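Local coordinates for protein beta-1,4-mannanase (Aplysia kurodai, PDB 3VUP) that probably hydrolyses the beta-1,4-mannosidic linkages of mannan in the digestive fluid of the common sea hare, at residues Phe32-Lys41 against Asp83-Asp94; Leu141-Gly150 against Gln207-Pro216. One frame throughout, in Å; residues are numbered along the deposited sequence.

Contact 1. Residues Phe32-Lys41 against Asp83-Asp94; sequences FGDGQWQRNK and DKQGTMLDDMKD
Carboxylates of Asp34, Asp83, Asp91 and Asp94 stitch together two outer helices of the TIM barrel, 36-53 and 88-101, and the loops that lead into them. The two helix starts run at 36°, their axes 9.7 Å apart. Asp83 OD1 collects three backbone N-H groups: Asp34 N across the contact at 2.9 Å, nearly straight at 172°, and Thr87 N and Met88 N, a few residues further on, while OD2 takes Gly86 N in an Asx motif. An asparagine in place of Asp83 would put an NH2 group against N-H donors, so either Gly86 N, or Asp34 N with Thr87 N and Met88 N, would probably be left without its acceptor. Asp34 answers in the other direction, its OD1 accepting from Lys84 N on the syn lone pair and from Gln85 N on the anti side, out of the carboxylate plane. Thr87 OG1 takes Gly35 N, the N-cap residue, at 2.9 Å and donates its own hydrogen bond to Asp91 OD2. That same oxygen receives Gly33 N on its anti lone pair, so buried Asp91 ties loop to helix. On the barrel side Phe32 packs its CB against Met88 SD at 3.7 Å and meets Met92 SD obliquely in a Met-aromatic contact; strand 58-65 lies beneath. Trp37, its chi1 of 162° turning CG away from the backbone N, lays one indole face by Asp91 O. Its NE1 reaches Asp94 OD2 at 2.8 Å in the ring plane, on the anti lone pair, leaving the syn lone pair of OD2 to the salt bridge from Lys41 NZ, also 2.8 Å.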
# COMPACT_ATOMS: atom_id res chain seq x y z
N PHE A 32 5.34 -15.71 -2.18
CA PHE A 32 5.07 -16.10 -0.80
C PHE A 32 4.14 -17.29 -0.73
O PHE A 32 3.22 -17.40 -1.52
CB PHE A 32 4.50 -14.92 -0.02
CG PHE A 32 5.49 -13.81 0.13
CD1 PHE A 32 6.46 -13.88 1.11
CD2 PHE A 32 5.52 -12.76 -0.77
CE1 PHE A 32 7.42 -12.90 1.22
CE2 PHE A 32 6.48 -11.78 -0.68
CZ PHE A 32 7.43 -11.85 0.33
N GLY A 33 4.39 -18.17 0.23
CA GLY A 33 3.55 -19.33 0.42
C GLY A 33 3.92 -20.45 -0.53
O GLY A 33 4.59 -20.22 -1.53
N ASP A 34 3.48 -21.66 -0.21
CA ASP A 34 3.74 -22.84 -1.04
C ASP A 34 5.20 -22.96 -1.48
O ASP A 34 5.50 -23.34 -2.62
CB ASP A 34 2.78 -22.86 -2.24
CG ASP A 34 1.33 -23.07 -1.83
OD1 ASP A 34 1.07 -23.36 -0.64
OD2 ASP A 34 0.44 -22.96 -2.70
N GLY A 35 6.11 -22.65 -0.56
CA GLY A 35 7.54 -22.80 -0.78
C GLY A 35 8.17 -21.72 -1.65
O GLY A 35 9.36 -21.80 -1.96
N GLN A 36 7.40 -20.71 -2.03
CA GLN A 36 7.85 -19.76 -3.03
C GLN A 36 8.84 -18.72 -2.51
O GLN A 36 9.67 -18.22 -3.27
CB GLN A 36 6.64 -19.07 -3.67
CG GLN A 36 5.77 -20.05 -4.44
CD GLN A 36 4.44 -19.50 -4.90
OE1 GLN A 36 4.02 -19.77 -6.02
NE2 GLN A 36 3.76 -18.73 -4.06
N TRP A 37 8.75 -18.39 -1.23
CA TRP A 37 9.66 -17.41 -0.65
C TRP A 37 11.09 -17.93 -0.64
O TRP A 37 12.02 -17.23 -1.07
CB TRP A 37 9.21 -16.98 0.74
CG TRP A 37 10.31 -16.33 1.53
CD1 TRP A 37 10.98 -16.88 2.58
CD2 TRP A 37 10.87 -15.02 1.34
NE1 TRP A 37 11.93 -16.00 3.05
CE2 TRP A 37 11.88 -14.85 2.31
CE3 TRP A 37 10.61 -13.97 0.44
CZ2 TRP A 37 12.63 -13.69 2.41
CZ3 TRP A 37 11.37 -12.81 0.55
CH2 TRP A 37 12.36 -12.68 1.52
N GLN A 38 11.29 -19.15 -0.16
CA GLN A 38 12.64 -19.68 -0.13
C GLN A 38 13.22 -19.82 -1.54
O GLN A 38 14.43 -19.68 -1.74
CB GLN A 38 12.71 -21.00 0.65
CG GLN A 38 12.46 -20.86 2.14
CD GLN A 38 13.47 -19.97 2.86
OE1 GLN A 38 14.61 -19.81 2.41
NE2 GLN A 38 13.06 -19.39 3.98
N ARG A 39 12.36 -20.06 -2.53
CA ARG A 39 12.81 -20.15 -3.91
C ARG A 39 13.22 -18.79 -4.48
O ARG A 39 14.14 -18.72 -5.30
CB ARG A 39 11.74 -20.80 -4.80
CG ARG A 39 11.61 -22.30 -4.58
CD ARG A 39 10.72 -22.94 -5.63
NE ARG A 39 9.31 -22.65 -5.40
CZ ARG A 39 8.51 -23.40 -4.66
NH1 ARG A 39 8.97 -24.49 -4.06
NH2 ARG A 39 7.23 -23.06 -4.51
N ASN A 40 12.57 -17.73 -4.03
CA ASN A 40 12.84 -16.38 -4.55
C ASN A 40 13.78 -15.54 -3.67
O ASN A 40 14.21 -14.47 -4.08
CB ASN A 40 11.54 -15.59 -4.74
CG ASN A 40 10.76 -16.00 -5.98
OD1 ASN A 40 10.93 -15.43 -7.06
ND2 ASN A 40 9.86 -16.97 -5.83
N LYS A 41 14.07 -16.03 -2.47
CA LYS A 41 14.84 -15.26 -1.49
C LYS A 41 16.21 -14.83 -2.01
O LYS A 41 16.67 -13.72 -1.73
CB LYS A 41 14.97 -16.04 -0.18
CG LYS A 41 15.75 -15.30 0.90
CD LYS A 41 15.77 -16.09 2.20
CE LYS A 41 16.49 -15.33 3.30
NZ LYS A 41 16.45 -16.09 4.58
N ASP A 83 -1.96 -20.57 2.92
CA ASP A 83 -1.48 -21.24 1.72
C ASP A 83 -1.87 -22.71 1.83
O ASP A 83 -2.64 -23.08 2.73
CB ASP A 83 0.04 -21.06 1.51
CG ASP A 83 0.90 -21.87 2.48
OD1 ASP A 83 2.14 -21.81 2.33
OD2 ASP A 83 0.36 -22.54 3.38
N LYS A 84 -1.33 -23.55 0.96
CA LYS A 84 -1.58 -24.99 1.03
C LYS A 84 -0.44 -25.76 1.67
O LYS A 84 -0.67 -26.68 2.45
CB LYS A 84 -1.85 -25.56 -0.36
CG LYS A 84 -3.25 -25.31 -0.85
CD LYS A 84 -3.54 -26.00 -2.18
CE LYS A 84 -2.66 -25.47 -3.29
NZ LYS A 84 -3.36 -25.44 -4.61
N GLN A 85 0.80 -25.40 1.34
CA GLN A 85 1.94 -26.21 1.76
C GLN A 85 2.48 -25.85 3.13
O GLN A 85 3.43 -26.49 3.60
CB GLN A 85 3.05 -26.16 0.71
CG GLN A 85 2.57 -26.53 -0.69
CD GLN A 85 1.82 -27.85 -0.73
OE1 GLN A 85 2.15 -28.79 -0.01
NE2 GLN A 85 0.81 -27.92 -1.58
N GLY A 86 1.90 -24.85 3.78
CA GLY A 86 2.28 -24.55 5.15
C GLY A 86 3.60 -23.81 5.30
O GLY A 86 4.29 -23.98 6.31
N THR A 87 3.97 -23.01 4.31
CA THR A 87 5.17 -22.18 4.44
C THR A 87 4.88 -20.70 4.67
O THR A 87 5.77 -19.96 5.11
CB THR A 87 6.15 -22.31 3.24
OG1 THR A 87 5.63 -21.60 2.11
CG2 THR A 87 6.37 -23.76 2.87
N MET A 88 3.66 -20.27 4.38
CA MET A 88 3.33 -18.84 4.36
C MET A 88 3.68 -18.10 5.65
O MET A 88 4.22 -17.00 5.59
CB MET A 88 1.85 -18.65 4.02
CG MET A 88 1.41 -17.21 3.89
SD MET A 88 2.34 -16.33 2.62
CE MET A 88 1.25 -14.93 2.35
N LEU A 89 3.35 -18.67 6.80
CA LEU A 89 3.63 -17.98 8.05
C LEU A 89 5.14 -17.82 8.24
O LEU A 89 5.62 -16.73 8.52
CB LEU A 89 2.99 -18.71 9.24
CG LEU A 89 1.47 -18.91 9.14
CD1 LEU A 89 0.97 -19.58 10.40
CD2 LEU A 89 0.75 -17.59 8.91
N ASP A 90 5.89 -18.91 8.06
CA ASP A 90 7.34 -18.85 8.10
C ASP A 90 7.90 -17.86 7.08
O ASP A 90 8.87 -17.14 7.36
CB ASP A 90 7.96 -20.23 7.82
CG ASP A 90 7.73 -21.23 8.95
OD1 ASP A 90 7.51 -20.82 10.10
OD2 ASP A 90 7.79 -22.45 8.66
N ASP A 91 7.31 -17.83 5.89
CA ASP A 91 7.77 -16.96 4.82
C ASP A 91 7.64 -15.49 5.22
O ASP A 91 8.56 -14.70 5.00
CB ASP A 91 6.97 -17.20 3.54
CG ASP A 91 7.19 -18.58 2.94
OD1 ASP A 91 8.20 -19.25 3.26
OD2 ASP A 91 6.34 -18.97 2.11
N MET A 92 6.50 -15.14 5.79
CA MET A 92 6.28 -13.75 6.16
C MET A 92 7.22 -13.33 7.30
O MET A 92 7.76 -12.22 7.28
CB MET A 92 4.81 -13.51 6.52
CG MET A 92 3.86 -13.69 5.34
SD MET A 92 4.17 -12.58 3.94
CE MET A 92 3.80 -10.98 4.67
N LYS A 93 7.45 -14.23 8.26
CA LYS A 93 8.40 -13.93 9.32
C LYS A 93 9.81 -13.79 8.77
O LYS A 93 10.54 -12.87 9.14
CB LYS A 93 8.35 -15.00 10.42
CG LYS A 93 9.49 -14.85 11.43
CD LYS A 93 9.13 -15.34 12.82
CE LYS A 93 10.15 -14.85 13.84
NZ LYS A 93 11.55 -15.21 13.47
N ASP A 94 10.20 -14.69 7.87
CA ASP A 94 11.54 -14.64 7.31
C ASP A 94 11.76 -13.40 6.45
O ASP A 94 12.86 -12.84 6.43
CB ASP A 94 11.86 -15.91 6.53
CG ASP A 94 13.34 -16.11 6.33
OD1 ASP A 94 14.10 -16.02 7.32
OD2 ASP A 94 13.76 -16.34 5.18
O HOH W 1 0.46 -25.60 -3.65
O HOH W 2 9.11 -20.63 1.04
O HOH W 3 10.35 -19.78 4.91

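Contact 2. Residues Leu141-Gly150 against Gln207-Pro216; sequences LKPIVNHVKG and QADAIKTTDP. With SO4 (sulfate ion), chain H.
Successive outer helices of the TIM barrel, 130-147 and 197-214, pack side by side here through their C-terminal turns, crossing at -37° with axes 9.2 Å apart. The seam on the barrel side is apolar. Leu141 sends CD2 across the other helix to Gln207 CB and Ile211 CG1, and one turn on Val145 sets CG2 3.9 Å from Ile211 CG1; Ile211 in turn touches Trp157 and Leu159 of strand 157-161. Gln207 OE1 accepts from Trp111 NE1. Val145 splits its branches: CG1, anti to the backbone N (chi1 169°), reaches past Ile211 to Asp215 CB at 3.7 Å and to Thr214 CG2. Thr214 CG2 also lies 3.6 Å from Asn146 CB, so the methyl touches both Val145 and Asn146. Toward the outer surface Lys142 lays its extended aliphatic chain over helix 197-214, with Lys142 CG 3.5 Å from Thr214 OG1. Further along, Lys142 CE comes within 3.8 Å of Ala210 CB. Lys142 NZ then reaches O4 of a sulfate, probably from the crystallisation liquor, at 2.6 Å; Gln134 and Lys251 hold the same anion. Where the helices end, water joins Asn146 OD1 to Thr214 O, and the methylenes of Lys149 run beside the carboxylate of Asp215. That buried carboxylate is well supplied with donors: OD1 forms a salt bridge with Arg1, and OD2 takes a water that bonds weakly to Val145 O. Asp215 OD2 also accepts Gly150 N at 3.0 Å, along an almost straight N-H (167°) that comes from above the carboxylate plane.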
# COMPACT_ATOMS: atom_id res chain seq x y z
N LEU A 141 -5.77 -13.98 7.18
CA LEU A 141 -5.23 -12.69 7.59
C LEU A 141 -4.84 -12.66 9.07
O LEU A 141 -3.71 -12.30 9.41
CB LEU A 141 -6.22 -11.56 7.28
CG LEU A 141 -5.73 -10.15 7.64
CD1 LEU A 141 -4.45 -9.78 6.89
CD2 LEU A 141 -6.82 -9.15 7.34
N LYS A 142 -5.77 -13.04 9.94
CA LYS A 142 -5.45 -13.04 11.36
C LYS A 142 -4.26 -13.96 11.68
O LYS A 142 -3.35 -13.56 12.42
CB LYS A 142 -6.68 -13.30 12.24
CG LYS A 142 -7.68 -12.14 12.27
CD LYS A 142 -8.90 -12.48 13.10
CE LYS A 142 -9.84 -11.31 13.26
NZ LYS A 142 -10.91 -11.63 14.25
N PRO A 143 -4.22 -15.20 11.13
CA PRO A 143 -3.03 -16.01 11.41
C PRO A 143 -1.72 -15.38 10.95
O PRO A 143 -0.72 -15.45 11.67
CB PRO A 143 -3.32 -17.30 10.64
CG PRO A 143 -4.82 -17.42 10.71
CD PRO A 143 -5.32 -16.01 10.56
N ILE A 144 -1.71 -14.74 9.78
CA ILE A 144 -0.51 -14.08 9.30
C ILE A 144 -0.10 -12.93 10.22
O ILE A 144 1.06 -12.83 10.65
CB ILE A 144 -0.68 -13.58 7.85
CG1 ILE A 144 -0.77 -14.76 6.88
CG2 ILE A 144 0.46 -12.64 7.48
CD1 ILE A 144 -1.27 -14.38 5.50
N VAL A 145 -1.05 -12.05 10.52
CA VAL A 145 -0.79 -10.88 11.34
C VAL A 145 -0.33 -11.28 12.73
O VAL A 145 0.60 -10.68 13.29
CB VAL A 145 -2.05 -9.99 11.40
CG1 VAL A 145 -1.91 -8.89 12.45
CG2 VAL A 145 -2.34 -9.39 10.03
N ASN A 146 -0.98 -12.29 13.30
CA ASN A 146 -0.59 -12.77 14.61
C ASN A 146 0.83 -13.34 14.62
O ASN A 146 1.58 -13.13 15.56
CB ASN A 146 -1.56 -13.83 15.10
CG ASN A 146 -1.20 -14.35 16.47
OD1 ASN A 146 -1.29 -13.62 17.46
ND2 ASN A 146 -0.78 -15.60 16.54
N HIS A 147 1.18 -14.05 13.56
CA HIS A 147 2.47 -14.73 13.50
C HIS A 147 3.64 -13.73 13.52
O HIS A 147 4.70 -14.03 14.06
CB HIS A 147 2.56 -15.59 12.25
CG HIS A 147 3.75 -16.49 12.24
ND1 HIS A 147 3.83 -17.62 13.02
CD2 HIS A 147 4.91 -16.42 11.55
CE1 HIS A 147 5.00 -18.21 12.81
NE2 HIS A 147 5.67 -17.50 11.92
N VAL A 148 3.44 -12.56 12.93
CA VAL A 148 4.48 -11.54 12.86
C VAL A 148 4.17 -10.34 13.75
O VAL A 148 4.77 -9.28 13.60
CB VAL A 148 4.74 -11.07 11.41
CG1 VAL A 148 5.17 -12.26 10.55
CG2 VAL A 148 3.52 -10.36 10.81
N LYS A 149 3.25 -10.53 14.70
CA LYS A 149 2.80 -9.47 15.61
C LYS A 149 3.99 -8.75 16.23
O LYS A 149 4.87 -9.40 16.79
CB LYS A 149 1.95 -10.09 16.73
CG LYS A 149 1.37 -9.10 17.73
CD LYS A 149 0.62 -9.83 18.84
CE LYS A 149 0.09 -8.86 19.89
NZ LYS A 149 -0.41 -9.56 21.11
N GLY A 150 4.02 -7.42 16.14
CA GLY A 150 5.04 -6.63 16.79
C GLY A 150 6.40 -6.60 16.12
O GLY A 150 7.30 -5.97 16.66
N GLN A 207 -10.81 -5.68 7.06
CA GLN A 207 -9.43 -6.11 7.14
C GLN A 207 -8.60 -5.22 8.07
O GLN A 207 -7.80 -5.72 8.86
CB GLN A 207 -8.80 -6.19 5.75
CG GLN A 207 -9.39 -7.29 4.88
CD GLN A 207 -8.78 -7.28 3.50
OE1 GLN A 207 -7.77 -7.95 3.26
NE2 GLN A 207 -9.35 -6.49 2.60
N ALA A 208 -8.79 -3.91 7.98
CA ALA A 208 -8.06 -3.02 8.87
C ALA A 208 -8.37 -3.31 10.33
O ALA A 208 -7.48 -3.31 11.17
CB ALA A 208 -8.36 -1.56 8.52
N ASP A 209 -9.64 -3.57 10.63
CA ASP A 209 -10.05 -3.85 12.00
C ASP A 209 -9.46 -5.17 12.48
O ASP A 209 -8.99 -5.28 13.61
CB ASP A 209 -11.57 -3.86 12.12
CG ASP A 209 -12.04 -4.05 13.55
OD1 ASP A 209 -12.14 -3.06 14.31
OD2 ASP A 209 -12.33 -5.21 13.92
N ALA A 210 -9.46 -6.17 11.61
CA ALA A 210 -8.88 -7.46 11.96
C ALA A 210 -7.40 -7.33 12.28
O ALA A 210 -6.91 -7.91 13.25
CB ALA A 210 -9.09 -8.46 10.83
N ILE A 211 -6.68 -6.56 11.47
CA ILE A 211 -5.26 -6.35 11.70
C ILE A 211 -5.01 -5.71 13.06
O ILE A 211 -4.19 -6.18 13.85
CB ILE A 211 -4.62 -5.53 10.57
CG1 ILE A 211 -4.60 -6.34 9.27
CG2 ILE A 211 -3.21 -5.06 10.95
CD1 ILE A 211 -4.27 -5.53 8.05
N LYS A 212 -5.74 -4.63 13.35
CA LYS A 212 -5.50 -3.89 14.58
C LYS A 212 -6.18 -4.45 15.83
O LYS A 212 -5.99 -3.94 16.94
CB LYS A 212 -5.75 -2.40 14.38
CG LYS A 212 -4.63 -1.78 13.54
CD LYS A 212 -4.76 -0.28 13.36
CE LYS A 212 -5.80 0.07 12.31
NZ LYS A 212 -5.88 1.54 12.10
N THR A 213 -6.97 -5.50 15.66
CA THR A 213 -7.43 -6.30 16.80
C THR A 213 -6.35 -7.33 17.14
O THR A 213 -6.08 -7.60 18.30
CB THR A 213 -8.75 -7.06 16.49
OG1 THR A 213 -9.77 -6.14 16.09
CG2 THR A 213 -9.23 -7.82 17.71
N THR A 214 -5.74 -7.89 16.11
CA THR A 214 -4.77 -8.96 16.26
C THR A 214 -3.38 -8.44 16.65
O THR A 214 -2.71 -9.02 17.50
CB THR A 214 -4.71 -9.78 14.96
OG1 THR A 214 -6.02 -10.29 14.68
CG2 THR A 214 -3.75 -10.93 15.08
N ASP A 215 -2.97 -7.34 16.02
CA ASP A 215 -1.73 -6.66 16.35
C ASP A 215 -2.07 -5.18 16.51
O ASP A 215 -1.98 -4.40 15.55
CB ASP A 215 -0.68 -6.84 15.25
CG ASP A 215 0.65 -6.20 15.60
OD1 ASP A 215 0.77 -5.57 16.68
OD2 ASP A 215 1.60 -6.31 14.78
N PRO A 216 -2.49 -4.78 17.72
CA PRO A 216 -2.99 -3.42 17.91
C PRO A 216 -1.98 -2.32 17.61
O PRO A 216 -2.40 -1.20 17.34
CB PRO A 216 -3.37 -3.39 19.39
CG PRO A 216 -3.59 -4.79 19.76
CD PRO A 216 -2.70 -5.63 18.91
S SO4 H . -14.35 -10.28 13.90
O1 SO4 H . -14.39 -10.95 12.60
O2 SO4 H . -15.02 -8.97 13.82
O3 SO4 H . -15.03 -11.09 14.91
O4 SO4 H . -12.96 -10.09 14.30
O HOH W 4 1.20 -7.61 12.25
O HOH W 5 -2.80 -11.59 18.55

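Overall arrangement
Both contacts join consecutive helices on the outside of the barrel, at similar angles, 36° and 37°, but at different stages: contact 1 where the helices begin, contact 2 where they end. At the helix starts carboxylates gather backbone N-H groups of the loops and first helix turn, whereas 141-150 with 207-216 is mostly aliphatic, with a single direct hydrogen bond at the loop beyond the helices. Each is partly buried, apolar toward the strands and polar outward, but contact 1 lies farther out, its centre about 20 Å from the chain centre against about 16 Å for contact 2. Helices 88-101 and 130-147 meet directly between them: Leu89 CD2 packs 3.7 Å from Ile144 CA, making one continuous row of four helices.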